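Local atomic coordinates of inorganic pyrophosphatase (Coxiella burnetii, PDB entry 3TR4), a protein that probably hydrolyses inorganic pyrophosphate to two phosphate ions as a magnesium-dependent, homohexameric enzyme of the cytoplasm. Residues F17-E22 and G58-T63; L86-A91 and V110-A115; L92-M97 and G156-E161. All coordinates share one frame; numbering follows the deposited sequence.

Contact 1: residues F17-E22 and G58-T63; sequences FNVIIE and GFVPST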
ATOM      1  N   PHE B  17       8.017 -27.714 -11.360  1.00 20.71           N
ATOM      2  CA  PHE B  17       6.616 -28.055 -11.178  1.00 25.16           C
ATOM      3  C   PHE B  17       5.739 -26.819 -11.015  1.00 26.74           C
ATOM      4  O   PHE B  17       6.237 -25.710 -10.816  1.00 23.94           O
ATOM      5  CB  PHE B  17       6.427 -29.059 -10.029  1.00 22.63           C
ATOM      6  CG  PHE B  17       6.868 -28.556  -8.676  1.00 19.74           C
ATOM      7  CD1 PHE B  17       8.189 -28.680  -8.268  1.00 23.75           C
ATOM      8  CD2 PHE B  17       5.952 -28.004  -7.795  1.00 19.86           C
ATOM      9  CE1 PHE B  17       8.590 -28.239  -7.018  1.00 22.00           C
ATOM     10  CE2 PHE B  17       6.345 -27.564  -6.540  1.00 20.49           C
ATOM     11  CZ  PHE B  17       7.664 -27.680  -6.152  1.00 27.88           C
ATOM     12  N   ASN B  18       4.430 -27.015 -11.124  1.00 27.85           N
ATOM     13  CA  ASN B  18       3.485 -25.907 -11.074  1.00 24.61           C
ATOM     14  C   ASN B  18       2.986 -25.610  -9.669  1.00 23.92           C
ATOM     15  O   ASN B  18       2.755 -26.516  -8.870  1.00 27.09           O
ATOM     16  CB  ASN B  18       2.299 -26.182 -11.998  1.00 25.06           C
ATOM     17  CG  ASN B  18       2.694 -26.184 -13.463  1.00 32.65           C
ATOM     18  OD1 ASN B  18       3.633 -25.494 -13.862  1.00 32.25           O
ATOM     19  ND2 ASN B  18       1.976 -26.955 -14.272  1.00 30.26           N
ATOM     20  N   VAL B  19       2.817 -24.328  -9.375  1.00 22.61           N
ATOM     21  CA  VAL B  19       2.231 -23.915  -8.111  1.00 22.77           C
ATOM     22  C   VAL B  19       1.214 -22.818  -8.366  1.00 28.19           C
ATOM     23  O   VAL B  19       1.483 -21.864  -9.100  1.00 26.13           O
ATOM     24  CB  VAL B  19       3.301 -23.408  -7.126  1.00 25.52           C
ATOM     25  CG1 VAL B  19       2.647 -22.736  -5.931  1.00 24.85           C
ATOM     26  CG2 VAL B  19       4.190 -24.564  -6.671  1.00 30.10           C
ATOM     27  N   ILE B  20       0.034 -22.970  -7.782  1.00 24.52           N
ATOM     28  CA  ILE B  20      -0.956 -21.908  -7.802  1.00 25.46           C
ATOM     29  C   ILE B  20      -0.885 -21.172  -6.471  1.00 22.62           C
ATOM     30  O   ILE B  20      -1.080 -21.763  -5.409  1.00 21.57           O
ATOM     31  CB  ILE B  20      -2.375 -22.450  -8.043  1.00 23.27           C
ATOM     32  CG1 ILE B  20      -2.477 -23.042  -9.452  1.00 25.07           C
ATOM     33  CG2 ILE B  20      -3.399 -21.340  -7.856  1.00 26.10           C
ATOM     34  CD1 ILE B  20      -3.794 -23.743  -9.744  1.00 33.02           C
ATOM     35  N   ILE B  21      -0.581 -19.884  -6.533  1.00 21.87           N
ATOM     36  CA  ILE B  21      -0.394 -19.094  -5.325  1.00 21.09           C
ATOM     37  C   ILE B  21      -1.741 -18.733  -4.708  1.00 24.13           C
ATOM     38  O   ILE B  21      -2.665 -18.330  -5.411  1.00 28.92           O
ATOM     39  CB  ILE B  21       0.418 -17.819  -5.611  1.00 20.84           C
ATOM     40  CG1 ILE B  21       1.835 -18.188  -6.064  1.00 20.63           C
ATOM     41  CG2 ILE B  21       0.473 -16.934  -4.376  1.00 19.01           C
ATOM     42  CD1 ILE B  21       2.645 -18.926  -5.013  1.00 24.05           C
ATOM     43  N   GLU B  22      -1.844 -18.892  -3.393  1.00 18.96           N
ATOM     44  CA  GLU B  22      -3.083 -18.602  -2.682  1.00 23.09           C
ATOM     45  C   GLU B  22      -2.904 -17.430  -1.721  1.00 24.05           C
ATOM     46  O   GLU B  22      -3.833 -16.659  -1.492  1.00 26.26           O
ATOM     47  CB  GLU B  22      -3.579 -19.852  -1.943  1.00 20.87           C
ATOM     48  CG  GLU B  22      -4.095 -20.951  -2.873  1.00 22.46           C
ATOM     49  CD  GLU B  22      -4.428 -22.244  -2.143  1.00 32.79           C
ATOM     50  OE1 GLU B  22      -3.657 -22.637  -1.240  1.00 37.36           O
ATOM     51  OE2 GLU B  22      -5.460 -22.866  -2.471  1.00 34.43           O
ATOM     52  N   GLY B  58       1.164 -21.681  -1.570  1.00 20.43           N
ATOM     53  CA  GLY B  58       0.253 -22.219  -2.562  1.00 22.68           C
ATOM     54  C   GLY B  58       0.208 -23.731  -2.537  1.00 20.54           C
ATOM     55  O   GLY B  58       0.545 -24.353  -1.535  1.00 24.74           O
ATOM     56  N   PHE B  59      -0.201 -24.321  -3.653  1.00 20.36           N
ATOM     57  CA  PHE B  59      -0.307 -25.766  -3.758  1.00 24.02           C
ATOM     58  C   PHE B  59       0.062 -26.223  -5.160  1.00 24.73           C
ATOM     59  O   PHE B  59       0.065 -25.428  -6.104  1.00 26.37           O
ATOM     60  CB  PHE B  59      -1.731 -26.215  -3.425  1.00 24.51           C
ATOM     61  CG  PHE B  59      -2.760 -25.756  -4.424  1.00 30.58           C
ATOM     62  CD1 PHE B  59      -3.366 -24.516  -4.295  1.00 29.22           C
ATOM     63  CD2 PHE B  59      -3.114 -26.559  -5.493  1.00 26.52           C
ATOM     64  CE1 PHE B  59      -4.309 -24.090  -5.214  1.00 31.56           C
ATOM     65  CE2 PHE B  59      -4.055 -26.141  -6.414  1.00 28.06           C
ATOM     66  CZ  PHE B  59      -4.654 -24.907  -6.275  1.00 32.40           C
ATOM     67  N   VAL B  60       0.381 -27.507  -5.289  1.00 26.62           N
ATOM     68  CA  VAL B  60       0.631 -28.117  -6.590  1.00 23.18           C
ATOM     69  C   VAL B  60      -0.657 -28.746  -7.098  1.00 23.76           C
ATOM     70  O   VAL B  60      -1.197 -29.645  -6.456  1.00 23.00           O
ATOM     71  CB  VAL B  60       1.705 -29.225  -6.499  1.00 23.41           C
ATOM     72  CG1 VAL B  60       2.078 -29.732  -7.892  1.00 21.66           C
ATOM     73  CG2 VAL B  60       2.929 -28.718  -5.767  1.00 20.41           C
ATOM     74  N   PRO B  61      -1.155 -28.285  -8.257  1.00 22.93           N
ATOM     75  CA  PRO B  61      -2.377 -28.855  -8.829  1.00 29.07           C
ATOM     76  C   PRO B  61      -2.142 -30.307  -9.224  1.00 34.70           C
ATOM     77  O   PRO B  61      -1.003 -30.669  -9.508  1.00 28.13           O
ATOM     78  CB  PRO B  61      -2.609 -28.013 -10.090  1.00 28.93           C
ATOM     79  CG  PRO B  61      -1.669 -26.869 -10.006  1.00 28.65           C
ATOM     80  CD  PRO B  61      -0.530 -27.303  -9.154  1.00 26.40           C
ATOM     81  N   SER B  62      -3.200 -31.115  -9.249  1.00 31.92           N
ATOM     82  CA  SER B  62      -3.086 -32.525  -9.620  1.00 32.44           C
ATOM     83  C   SER B  62      -2.205 -33.317  -8.656  1.00 32.51           C
ATOM     84  O   SER B  62      -1.483 -34.225  -9.062  1.00 33.70           O
ATOM     85  CB  SER B  62      -2.580 -32.678 -11.054  1.00 30.40           C
ATOM     86  OG  SER B  62      -3.571 -32.270 -11.977  1.00 35.97           O
ATOM     87  N   THR B  63      -2.273 -32.961  -7.378  1.00 31.61           N
ATOM     88  CA  THR B  63      -1.602 -33.722  -6.332  1.00 32.74           C
ATOM     89  C   THR B  63      -2.546 -33.890  -5.154  1.00 33.25           C
ATOM     90  O   THR B  63      -3.522 -33.151  -5.023  1.00 28.95           O
ATOM     91  CB  THR B  63      -0.322 -33.022  -5.838  1.00 31.04           C
ATOM     92  OG1 THR B  63      -0.666 -31.818  -5.139  1.00 27.70           O
ATOM     93  CG2 THR B  63       0.588 -32.696  -7.004  1.00 29.59           C
TER
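Ile20 and Phe59 exchange a pair of backbone hydrogen bonds: Ile20 N reaches Phe59 O at 3.0 Å, and Phe59 N reaches Ile20 O at 3.2 Å. They form an antiparallel hydrogen-bonded pair, followed by the non-hydrogen-bonded pair Ile21 and Gly58. At Gly58 the strands run close, its CA 3.2 Å from Ile20 O, a CA-H...O contact. Apolar packing continues on the face bearing Ile20 and Phe59. The two side chains lie alongside, pointing the same way, with Ile20 CB set off-centre over the ring and Ile20 CD1 touching both Phe59 CZ and Pro61 CG. This is the join between strands 16-23 and 56-59 in the central mixed sheet of the pyrophosphatase fold. Val60 CG2 meets Phe17 CE2 at 3.7 Å, the two side chains crossing at about a right angle, and Phe167 of helix 160-175 touches both residues. At the far end a carboxylate meets the ring: the extended Glu22 chain crosses Phe59, its carboxylate turned 57° from the ring plane. Glu22 OE2 lies 3.2 Å from Phe59 CE1 and also accepts the backbone N-H of Tyr34, close to Lys31 and Tyr57, both predicted to bind substrate.

Contact 2: residues L86-A91 and V110-A115; sequences LMRVRA and VPVVKA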
ATOM      1  N   LEU B  86      -0.407 -18.704 -11.377  1.00 19.63           N
ATOM      2  CA  LEU B  86       0.356 -19.945 -11.477  1.00 22.78           C
ATOM      3  C   LEU B  86       1.813 -19.623 -11.789  1.00 28.24           C
ATOM      4  O   LEU B  86       2.098 -18.697 -12.542  1.00 33.53           O
ATOM      5  CB  LEU B  86      -0.236 -20.847 -12.562  1.00 25.08           C
ATOM      6  CG  LEU B  86       0.279 -22.286 -12.646  1.00 37.83           C
ATOM      7  CD1 LEU B  86      -0.734 -23.179 -13.343  1.00 39.87           C
ATOM      8  CD2 LEU B  86       1.631 -22.353 -13.345  1.00 42.65           C
HETATM    9  N   MSE B  87       2.733 -20.377 -11.201  1.00 23.82           N
HETATM   10  CA  MSE B  87       4.152 -20.175 -11.464  1.00 26.69           C
HETATM   11  C   MSE B  87       4.920 -21.489 -11.459  1.00 27.74           C
HETATM   12  O   MSE B  87       4.501 -22.468 -10.839  1.00 25.32           O
HETATM   13  CB  MSE B  87       4.756 -19.185 -10.463  1.00 24.64           C
HETATM   14  CG  MSE B  87       4.678 -19.620  -9.011  1.00 26.44           C
HETATM   15 SE   MSE B  87       5.298 -18.203  -7.805  1.00 32.84          SE
HETATM   16  CE  MSE B  87       7.100 -17.968  -8.523  1.00 16.93           C
ATOM     17  N   ARG B  88       6.043 -21.505 -12.169  1.00 20.28           N
ATOM     18  CA  ARG B  88       6.878 -22.689 -12.251  1.00 24.02           C
ATOM     19  C   ARG B  88       8.031 -22.568 -11.264  1.00 24.54           C
ATOM     20  O   ARG B  88       8.774 -21.585 -11.284  1.00 23.12           O
ATOM     21  CB  ARG B  88       7.401 -22.867 -13.678  1.00 33.31           C
ATOM     22  CG  ARG B  88       6.294 -23.137 -14.693  1.00 43.83           C
ATOM     23  CD  ARG B  88       6.813 -23.154 -16.124  1.00 48.61           C
ATOM     24  NE  ARG B  88       7.938 -24.068 -16.288  1.00 56.95           N
ATOM     25  CZ  ARG B  88       9.113 -23.716 -16.801  1.00 60.94           C
ATOM     26  NH1 ARG B  88       9.314 -22.471 -17.210  1.00 61.24           N
ATOM     27  NH2 ARG B  88      10.086 -24.610 -16.911  1.00 62.02           N
ATOM     28  N   VAL B  89       8.174 -23.570 -10.402  1.00 25.89           N
ATOM     29  CA  VAL B  89       9.148 -23.513  -9.320  1.00 22.69           C
ATOM     30  C   VAL B  89      10.010 -24.768  -9.250  1.00 21.55           C
ATOM     31  O   VAL B  89       9.741 -25.766  -9.920  1.00 24.02           O
ATOM     32  CB  VAL B  89       8.448 -23.303  -7.949  1.00 23.29           C
ATOM     33  CG1 VAL B  89       7.598 -22.046  -7.973  1.00 19.99           C
ATOM     34  CG2 VAL B  89       7.598 -24.510  -7.594  1.00 19.45           C
ATOM     35  N   ARG B  90      11.059 -24.700  -8.438  1.00 20.06           N
ATOM     36  CA  ARG B  90      11.936 -25.836  -8.202  1.00 26.08           C
ATOM     37  C   ARG B  90      12.154 -25.967  -6.699  1.00 23.32           C
ATOM     38  O   ARG B  90      12.317 -24.964  -6.005  1.00 23.34           O
ATOM     39  CB  ARG B  90      13.270 -25.646  -8.933  1.00 25.44           C
ATOM     40  CG  ARG B  90      13.945 -24.313  -8.648  1.00 29.03           C
ATOM     41  CD  ARG B  90      15.192 -24.110  -9.505  1.00 29.09           C
ATOM     42  NE  ARG B  90      15.842 -22.835  -9.210  1.00 23.69           N
ATOM     43  CZ  ARG B  90      16.748 -22.663  -8.253  1.00 23.64           C
ATOM     44  NH1 ARG B  90      17.116 -23.687  -7.496  1.00 22.62           N
ATOM     45  NH2 ARG B  90      17.283 -21.466  -8.053  1.00 23.20           N
ATOM     46  N   ALA B  91      12.149 -27.197  -6.195  1.00 25.59           N
ATOM     47  CA  ALA B  91      12.238 -27.429  -4.754  1.00 28.59           C
ATOM     48  C   ALA B  91      13.657 -27.322  -4.193  1.00 32.90           C
ATOM     49  O   ALA B  91      14.635 -27.650  -4.864  1.00 31.19           O
ATOM     50  CB  ALA B  91      11.629 -28.778  -4.392  1.00 24.65           C
ATOM     51  N   VAL B 110      11.730 -22.235  -4.966  1.00 26.76           N
ATOM     52  CA  VAL B 110      12.067 -20.943  -5.556  1.00 20.35           C
ATOM     53  C   VAL B 110      11.670 -20.993  -7.030  1.00 19.60           C
ATOM     54  O   VAL B 110      11.467 -22.076  -7.574  1.00 21.66           O
ATOM     55  CB  VAL B 110      13.575 -20.637  -5.445  1.00 23.01           C
ATOM     56  CG1 VAL B 110      13.946 -20.267  -4.011  1.00 23.85           C
ATOM     57  CG2 VAL B 110      14.392 -21.824  -5.925  1.00 19.19           C
ATOM     58  N   PRO B 111      11.553 -19.827  -7.688  1.00 20.27           N
ATOM     59  CA  PRO B 111      11.165 -19.875  -9.103  1.00 18.97           C
ATOM     60  C   PRO B 111      12.233 -20.589  -9.925  1.00 24.93           C
ATOM     61  O   PRO B 111      13.396 -20.616  -9.510  1.00 20.25           O
ATOM     62  CB  PRO B 111      11.102 -18.395  -9.501  1.00 19.98           C
ATOM     63  CG  PRO B 111      10.950 -17.648  -8.209  1.00 17.91           C
ATOM     64  CD  PRO B 111      11.737 -18.445  -7.213  1.00 21.53           C
ATOM     65  N   VAL B 112      11.853 -21.171 -11.059  1.00 26.57           N
ATOM     66  CA  VAL B 112      12.845 -21.744 -11.963  1.00 26.83           C
ATOM     67  C   VAL B 112      13.813 -20.642 -12.382  1.00 25.87           C
ATOM     68  O   VAL B 112      13.474 -19.460 -12.337  1.00 25.54           O
ATOM     69  CB  VAL B 112      12.205 -22.392 -13.211  1.00 28.28           C
ATOM     70  CG1 VAL B 112      11.369 -23.610 -12.813  1.00 27.94           C
ATOM     71  CG2 VAL B 112      11.363 -21.381 -13.972  1.00 27.53           C
ATOM     72  N   VAL B 113      15.021 -21.025 -12.779  1.00 25.29           N
ATOM     73  CA  VAL B 113      16.054 -20.044 -13.116  1.00 28.13           C
ATOM     74  C   VAL B 113      15.597 -19.058 -14.192  1.00 31.49           C
ATOM     75  O   VAL B 113      15.845 -17.857 -14.089  1.00 29.31           O
ATOM     76  CB  VAL B 113      17.361 -20.727 -13.559  1.00 30.17           C
ATOM     77  CG1 VAL B 113      18.370 -19.689 -14.015  1.00 33.30           C
ATOM     78  CG2 VAL B 113      17.924 -21.574 -12.420  1.00 29.06           C
ATOM     79  N   LYS B 114      14.929 -19.575 -15.219  1.00 30.91           N
ATOM     80  CA  LYS B 114      14.391 -18.743 -16.290  1.00 35.55           C
ATOM     81  C   LYS B 114      13.570 -17.570 -15.765  1.00 33.64           C
ATOM     82  O   LYS B 114      13.625 -16.466 -16.312  1.00 33.82           O
ATOM     83  CB  LYS B 114      13.522 -19.588 -17.225  1.00 47.01           C
ATOM     84  CG  LYS B 114      12.596 -18.775 -18.118  1.00 57.54           C
ATOM     85  CD  LYS B 114      11.615 -19.672 -18.857  1.00 66.84           C
ATOM     86  CE  LYS B 114      12.343 -20.736 -19.669  1.00 75.65           C
ATOM     87  NZ  LYS B 114      11.403 -21.647 -20.379  1.00 79.94           N
ATOM     88  N   ALA B 115      12.801 -17.816 -14.708  1.00 28.88           N
ATOM     89  CA  ALA B 115      11.907 -16.801 -14.159  1.00 29.95           C
ATOM     90  C   ALA B 115      12.605 -15.914 -13.131  1.00 35.08           C
ATOM     91  O   ALA B 115      12.225 -14.760 -12.938  1.00 35.64           O
ATOM     92  CB  ALA B 115      10.672 -17.453 -13.553  1.00 31.18           C
TER
HETATM   93  O   HOH W   1      15.958 -19.321  -9.595  1.00 25.49           O
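Strand pairing at the end of a beta hairpin, reinforced by one long arginine, joins Arg88-Arg90 to Val110-Val112. Arg90 and Val110 form the antiparallel hydrogen-bonded pair: Arg90 N donates to Val110 O at 2.8 Å, and Val110 N returns a bond to Arg90 O at 3.0 Å. Beyond the non-hydrogen-bonded pair Val89 and Pro111, Val112 N reaches back to Arg88 O at 3.1 Å, so pairing outlasts the regular strand by one bond before the chain turns through Val113 and Lys114.

Arg90 has the largest share of the contact. Its CG sits between the backbone N and the carbonyl carbon (chi1 52°), and from there the chain runs extended to NE, laying the guanidinium across Val110. Val110 CG2 presses on one face over the centre of the group, 3.4 Å from Arg90 CZ. Arg90 NE makes a weak bond to Pro111 O, and a water in the guanidinium plane accepts from Arg90 NH2 while donating to the same carbonyl. Arg90 NH1 donates to Ile122 O, so the head group is held at several points. The hairpin is that of strands 86-99 and 106-111, two neighbours in the central sheet of this fold. On the other side of the pairing, the selenomethionine Met87 touches Pro111 CG with its CE at 3.9 Å, and both residues pack against the second subunit, on its Val43 and Phe46 respectively. Arg88 bends at chi3 (53°), bringing a guanidinium face over Val112 CG2. Its NH1 comes within 3.9 Å of Lys114 NZ, a pairing of like charges probably eased by the salt bridge from Arg88 NH2 to Asp16.

Contact 3: residues L92-M97 and G156-E161; sequences LGIMKM and GWEDKE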
ATOM      1  N   LEU B  92      13.750 -26.858  -2.950  1.00 30.42           N
ATOM      2  CA  LEU B  92      15.013 -26.803  -2.228  1.00 24.21           C
ATOM      3  C   LEU B  92      14.991 -27.814  -1.091  1.00 28.11           C
ATOM      4  O   LEU B  92      16.024 -28.346  -0.688  1.00 33.57           O
ATOM      5  CB  LEU B  92      15.230 -25.412  -1.642  1.00 21.61           C
ATOM      6  CG  LEU B  92      15.377 -24.249  -2.618  1.00 26.59           C
ATOM      7  CD1 LEU B  92      15.535 -22.952  -1.844  1.00 29.14           C
ATOM      8  CD2 LEU B  92      16.566 -24.476  -3.546  1.00 28.02           C
ATOM      9  N   GLY B  93      13.801 -28.064  -0.564  1.00 25.96           N
ATOM     10  CA  GLY B  93      13.656 -28.940   0.579  1.00 25.70           C
ATOM     11  C   GLY B  93      12.214 -28.987   1.028  1.00 25.31           C
ATOM     12  O   GLY B  93      11.312 -28.568   0.303  1.00 22.32           O
ATOM     13  N   ILE B  94      11.994 -29.499   2.231  1.00 24.73           N
ATOM     14  CA  ILE B  94      10.641 -29.633   2.747  1.00 20.45           C
ATOM     15  C   ILE B  94      10.603 -29.364   4.245  1.00 22.40           C
ATOM     16  O   ILE B  94      11.501 -29.767   4.983  1.00 27.83           O
ATOM     17  CB  ILE B  94      10.055 -31.024   2.413  1.00 25.39           C
ATOM     18  CG1 ILE B  94       8.631 -31.164   2.955  1.00 29.51           C
ATOM     19  CG2 ILE B  94      10.965 -32.134   2.931  1.00 27.49           C
ATOM     20  CD1 ILE B  94       7.922 -32.413   2.466  1.00 29.52           C
HETATM   21  N   MSE B  95       9.572 -28.654   4.686  1.00 24.27           N
HETATM   22  CA  MSE B  95       9.368 -28.412   6.102  1.00 29.27           C
HETATM   23  C   MSE B  95       8.411 -29.457   6.662  1.00 29.26           C
HETATM   24  O   MSE B  95       7.240 -29.500   6.292  1.00 27.36           O
HETATM   25  CB  MSE B  95       8.801 -27.008   6.320  1.00 24.61           C
HETATM   26  CG  MSE B  95       8.777 -26.570   7.772  1.00 38.02           C
HETATM   27 SE   MSE B  95       7.776 -24.922   8.013  1.00 38.55          SE
HETATM   28  CE  MSE B  95       5.981 -25.645   7.740  1.00 32.48           C
ATOM     29  N   LYS B  96       8.919 -30.305   7.548  1.00 25.82           N
ATOM     30  CA  LYS B  96       8.108 -31.350   8.152  1.00 34.35           C
ATOM     31  C   LYS B  96       7.294 -30.774   9.302  1.00 30.38           C
ATOM     32  O   LYS B  96       7.837 -30.104  10.180  1.00 31.43           O
ATOM     33  CB  LYS B  96       9.000 -32.485   8.657  1.00 36.03           C
ATOM     34  CG  LYS B  96       9.753 -33.220   7.559  1.00 42.97           C
ATOM     35  CD  LYS B  96       8.814 -34.066   6.711  1.00 49.49           C
ATOM     36  CE  LYS B  96       9.588 -34.916   5.713  1.00 53.25           C
ATOM     37  NZ  LYS B  96       8.706 -35.860   4.972  1.00 53.79           N
HETATM   38  N   MSE B  97       5.990 -31.024   9.294  1.00 28.07           N
HETATM   39  CA  MSE B  97       5.133 -30.509  10.352  1.00 33.77           C
HETATM   40  C   MSE B  97       3.851 -31.316  10.462  1.00 31.62           C
HETATM   41  O   MSE B  97       3.455 -32.004   9.522  1.00 32.89           O
HETATM   42  CB  MSE B  97       4.820 -29.020  10.128  1.00 35.36           C
HETATM   43  CG  MSE B  97       3.431 -28.721   9.567  1.00 47.77           C
HETATM   44 SE   MSE B  97       3.019 -26.795   9.455  1.00 54.02          SE
HETATM   45  CE  MSE B  97       3.172 -26.319  11.336  1.00 37.56           C
ATOM     46  N   GLY B 156      10.986 -30.047  11.647  1.00 34.83           N
ATOM     47  CA  GLY B 156      12.287 -29.671  11.126  1.00 34.86           C
ATOM     48  C   GLY B 156      12.303 -29.562   9.614  1.00 38.00           C
ATOM     49  O   GLY B 156      11.273 -29.713   8.958  1.00 40.53           O
ATOM     50  N   TRP B 157      13.480 -29.291   9.064  1.00 32.61           N
ATOM     51  CA  TRP B 157      13.654 -29.207   7.619  1.00 31.52           C
ATOM     52  C   TRP B 157      14.342 -30.455   7.073  1.00 35.55           C
ATOM     53  O   TRP B 157      15.327 -30.925   7.641  1.00 31.94           O
ATOM     54  CB  TRP B 157      14.485 -27.976   7.259  1.00 36.43           C
ATOM     55  CG  TRP B 157      13.832 -26.689   7.642  1.00 35.80           C
ATOM     56  CD1 TRP B 157      13.976 -26.012   8.816  1.00 37.11           C
ATOM     57  CD2 TRP B 157      12.928 -25.920   6.843  1.00 31.54           C
ATOM     58  NE1 TRP B 157      13.217 -24.871   8.799  1.00 39.78           N
ATOM     59  CE2 TRP B 157      12.563 -24.791   7.598  1.00 35.36           C
ATOM     60  CE3 TRP B 157      12.393 -26.080   5.563  1.00 29.32           C
ATOM     61  CZ2 TRP B 157      11.687 -23.823   7.115  1.00 36.06           C
ATOM     62  CZ3 TRP B 157      11.525 -25.121   5.085  1.00 33.71           C
ATOM     63  CH2 TRP B 157      11.179 -24.005   5.860  1.00 38.41           C
ATOM     64  N   GLU B 158      13.817 -30.989   5.973  1.00 30.65           N
ATOM     65  CA  GLU B 158      14.464 -32.094   5.273  1.00 35.78           C
ATOM     66  C   GLU B 158      14.926 -31.630   3.895  1.00 31.08           C
ATOM     67  O   GLU B 158      14.538 -30.557   3.434  1.00 28.28           O
ATOM     68  CB  GLU B 158      13.522 -33.292   5.141  1.00 43.08           C
ATOM     69  CG  GLU B 158      13.022 -33.853   6.463  1.00 60.06           C
ATOM     70  CD  GLU B 158      14.086 -34.626   7.220  1.00 79.64           C
ATOM     71  OE1 GLU B 158      13.899 -35.844   7.427  1.00 87.06           O
ATOM     72  OE2 GLU B 158      15.103 -34.017   7.615  1.00 86.21           O
ATOM     73  N   ASP B 159      15.735 -32.449   3.235  1.00 31.09           N
ATOM     74  CA  ASP B 159      16.413 -32.033   2.009  1.00 38.45           C
ATOM     75  C   ASP B 159      15.593 -32.221   0.732  1.00 41.60           C
ATOM     76  O   ASP B 159      14.462 -32.718   0.760  1.00 33.51           O
ATOM     77  CB  ASP B 159      17.771 -32.735   1.881  1.00 43.22           C
ATOM     78  CG  ASP B 159      17.649 -34.251   1.822  1.00 52.15           C
ATOM     79  OD1 ASP B 159      16.635 -34.756   1.291  1.00 52.49           O
ATOM     80  OD2 ASP B 159      18.573 -34.939   2.304  1.00 58.64           O
ATOM     81  N   LYS B 160      16.186 -31.816  -0.388  1.00 30.62           N
ATOM     82  CA  LYS B 160      15.533 -31.864  -1.692  1.00 34.32           C
ATOM     83  C   LYS B 160      15.044 -33.267  -2.048  1.00 34.09           C
ATOM     84  O   LYS B 160      13.967 -33.428  -2.619  1.00 34.15           O
ATOM     85  CB  LYS B 160      16.487 -31.337  -2.766  1.00 37.97           C
ATOM     86  CG  LYS B 160      15.907 -31.232  -4.171  1.00 36.32           C
ATOM     87  CD  LYS B 160      16.973 -30.700  -5.127  1.00 45.48           C
ATOM     88  CE  LYS B 160      16.576 -30.872  -6.583  1.00 52.39           C
ATOM     89  NZ  LYS B 160      15.322 -30.137  -6.899  1.00 59.00           N
ATOM     90  N   GLU B 161      15.836 -34.279  -1.708  1.00 33.40           N
ATOM     91  CA  GLU B 161      15.445 -35.663  -1.960  1.00 38.47           C
ATOM     92  C   GLU B 161      14.166 -36.027  -1.206  1.00 34.73           C
ATOM     93  O   GLU B 161      13.303 -36.725  -1.737  1.00 35.24           O
ATOM     94  CB  GLU B 161      16.574 -36.629  -1.587  1.00 45.10           C
ATOM     95  CG  GLU B 161      16.189 -38.094  -1.715  1.00 56.12           C
ATOM     96  CD  GLU B 161      15.687 -38.446  -3.104  1.00 65.82           C
ATOM     97  OE1 GLU B 161      16.243 -37.919  -4.091  1.00 66.92           O
ATOM     98  OE2 GLU B 161      14.728 -39.243  -3.205  1.00 70.10           O
TER
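Met95 lies over the indole of Trp157, and this is the close-packed side of the pairing between strands 86-99 and 152-159. Met95 CG is anti to the backbone N (chi1 -170°), which carries the selenomethionine chain across the six-membered ring. Its CB stands 3.5 Å from Trp157 CZ3, a CH-pi contact over the face, and its selenium follows obliquely 4.6 Å from the six-membered ring's centroid, a Met-aromatic contact. Leu133 and Ile136 of helix 130-142 also pack on the tryptophan.

Backbone bonds hold the antiparallel strands together: Ile94 N to Glu158 O and Glu158 N to Ile94 O make one hydrogen-bonded pair. In the next such pair, Lys96 N meets Gly156 O at 2.8 Å, but the return bond from Gly156 N to Lys96 O is weak at 3.5 Å.

The opposite face, with Ile94, Lys96 and Glu158, opens to solvent at its charged ends. Ile94 CG2 touches Glu158 CB at 3.6 Å, and Lys96 CG crosses Glu158 CG at 3.5 Å, about at a right angle. Past this, Asp159 N-caps helix 160-175, its OD1 accepting from Ala162 N.

Lys96 and Glu158 thus meet through their methylenes while Lys96 NZ stays 5.7 Å from Glu158 OE1, so any attraction between the charges is probably long-range and weak, which probably leaves the backbone bonds and the Met95-Trp157 contact as the specific links between the strands.

How the contacts relate
From the N terminus, strand 16-23 comes first, and contact 1 closes the loop that returns at 58-63, before either other contact opens. Strand 86-99 then serves both remaining contacts: its first half pairs with 110-115 in contact 2, the hairpin of strands 86-99 and 106-111, and its second half waits for 156-161 in contact 3, so these two cross along the chain. Strand 16-23 also lies beside strand 86-99, linking contacts 1 and 2 through backbone hydrogen bonds, Val19 O with Met87 N and Phe17 O with Val89 N. Contacts 2 and 3 meet where Lys160 NZ hydrogen-bonds Ala91 O. Contacts 1 and 3 do not touch, their nearest atoms about 7 Å apart, though one sheet joins them.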